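Bromodomain factor 2 protein (Trypanosoma cruzi, PDB 6NIM) is a bromodomain protein that probably reads acetylated lysines on histones and is seen here with the bromodomain inhibitor bromosporine. Local coordinates at residues Gln78-Ala81 / Asn82-Tyr86. Sequence-based numbering, arbitrary orientation.
Sequences QMIA and NALEY
Asn82 N bonds to Gln78 O at 2.9 Å, Leu84 N to Ile80 O and Glu85 N to Ala81 O, the i to i+4 ladder of an alpha helix; between them the bond from Ala83 N to Met79 O is long and weak. The same two residues at the start of this ladder also meet through their side chains. Gln78 NE2 donates to Asn82 OD1 at 2.8 Å. The acceptor lies nearly in the amide plane of Gln78, but the donor sits above the carbonyl plane of Asn82, 38° out of it. The two amide planes are turned 34° against each other. Gln78 reaches Asn82 because its chain bends about the CB-CG bond, with chi2 at 71°, and brings the amide back over the next turn. NE2 has a second partner, a water 2.9 Å away. That water donates to Glu85 OE2 at 3.0 Å, so the water links Gln78 and Glu85 across two turns, with no direct hydrogen bond between them. Glu85 CG lies alongside Ala81 O at 3.3 Å, and its carboxylate runs back past Ala81 CB. On another side of the helix, Ile80 and Leu84 lie side by side and point the same way. Ile80 CG2 touches Leu84 CD1 at 4.0 Å. Asn82 ND2 is satisfied by Tyr50 O, so both ends of this buried amide are bonded. With Gln78 on OD1 and Tyr50 on ND2, the rotation of the amide is probably well fixed. The contact forms the C-terminal half of helix 69-86 in the all-helical bromodomain fold. Ile80, Ala83 and Leu84 pack on helix 92-110, Asn82 and Tyr86 meet helix 44-47, and Leu84 and Glu85 touch Ala119 of the second subunit.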
loop_
_atom_site.group_PDB
_atom_site.type_symbol
_atom_site.label_atom_id
_atom_site.label_comp_id
_atom_site.label_asym_id
_atom_site.label_seq_id
_atom_site.Cartn_x
_atom_site.Cartn_y
_atom_site.Cartn_z
ATOM N N GLN A 78 3.199 4.979 0.299
ATOM C CA GLN A 78 3.188 4.510 1.709
ATOM C C GLN A 78 3.387 5.708 2.631
ATOM O O GLN A 78 2.728 5.794 3.679
ATOM C CB GLN A 78 4.261 3.442 1.975
ATOM C CG GLN A 78 4.265 3.000 3.431
ATOM C CD GLN A 78 3.038 2.185 3.704
ATOM O OE1 GLN A 78 2.866 1.150 3.067
ATOM N NE2 GLN A 78 2.188 2.648 4.622
ATOM N N MET A 79 4.271 6.620 2.249
ATOM C CA MET A 79 4.518 7.886 2.978
ATOM C C MET A 79 3.205 8.655 3.125
ATOM O O MET A 79 2.899 9.159 4.222
ATOM C CB MET A 79 5.531 8.736 2.209
ATOM C CG MET A 79 5.851 10.044 2.889
ATOM S SD MET A 79 6.888 11.026 1.778
ATOM C CE MET A 79 5.707 11.567 0.553
ATOM N N ILE A 80 2.460 8.782 2.040
ATOM C CA ILE A 80 1.177 9.551 2.049
ATOM C C ILE A 80 0.171 8.792 2.922
ATOM O O ILE A 80 -0.513 9.437 3.722
ATOM C CB ILE A 80 0.688 9.768 0.604
ATOM C CG1 ILE A 80 1.679 10.657 -0.176
ATOM C CG2 ILE A 80 -0.720 10.335 0.591
ATOM C CD1 ILE A 80 1.448 10.726 -1.642
ATOM N N ALA A 81 0.033 7.469 2.742
ATOM C CA ALA A 81 -0.920 6.645 3.535
ATOM C C ALA A 81 -0.615 6.813 5.026
ATOM O O ALA A 81 -1.550 6.951 5.829
ATOM C CB ALA A 81 -0.844 5.182 3.085
ATOM N N ASN A 82 0.667 6.843 5.397
ATOM C CA ASN A 82 1.085 6.981 6.813
ATOM C C ASN A 82 0.452 8.254 7.387
ATOM O O ASN A 82 -0.060 8.234 8.530
ATOM C CB ASN A 82 2.610 6.957 6.941
ATOM C CG ASN A 82 3.231 5.599 6.657
ATOM O OD1 ASN A 82 2.548 4.576 6.605
ATOM N ND2 ASN A 82 4.550 5.577 6.496
ATOM N N ALA A 83 0.533 9.342 6.629
ATOM C CA ALA A 83 0.089 10.680 7.068
ATOM C C ALA A 83 -1.445 10.682 7.152
ATOM O O ALA A 83 -1.971 11.316 8.080
ATOM C CB ALA A 83 0.618 11.742 6.150
ATOM N N LEU A 84 -2.120 10.026 6.212
ATOM C CA LEU A 84 -3.610 9.931 6.222
ATOM C C LEU A 84 -4.067 9.090 7.424
ATOM O O LEU A 84 -5.074 9.486 8.066
ATOM C CB LEU A 84 -4.103 9.369 4.890
ATOM C CG LEU A 84 -4.034 10.387 3.760
ATOM C CD1 LEU A 84 -4.230 9.724 2.423
ATOM C CD2 LEU A 84 -5.025 11.543 3.996
ATOM N N GLU A 85 -3.332 8.033 7.779
ATOM C CA GLU A 85 -3.681 7.199 8.965
ATOM C C GLU A 85 -3.393 7.962 10.263
ATOM O O GLU A 85 -4.213 7.899 11.202
ATOM C CB GLU A 85 -2.887 5.888 9.020
ATOM C CG GLU A 85 -3.138 4.931 7.884
ATOM C CD GLU A 85 -2.090 3.814 7.781
ATOM O OE1 GLU A 85 -1.711 3.261 8.845
ATOM O OE2 GLU A 85 -1.628 3.505 6.645
ATOM N N TYR A 86 -2.221 8.575 10.373
ATOM C CA TYR A 86 -1.726 9.130 11.651
ATOM C C TYR A 86 -2.412 10.451 11.984
ATOM O O TYR A 86 -2.731 10.648 13.174
ATOM C CB TYR A 86 -0.200 9.314 11.651
ATOM C CG TYR A 86 0.274 9.840 12.970
ATOM C CD1 TYR A 86 0.376 8.992 14.062
ATOM C CD2 TYR A 86 0.508 11.199 13.159
ATOM C CE1 TYR A 86 0.775 9.473 15.301
ATOM C CE2 TYR A 86 0.930 11.688 14.388
ATOM C CZ TYR A 86 1.044 10.816 15.465
ATOM O OH TYR A 86 1.420 11.292 16.693
HETATM O O HOH W 1 -0.134 1.166 5.552
#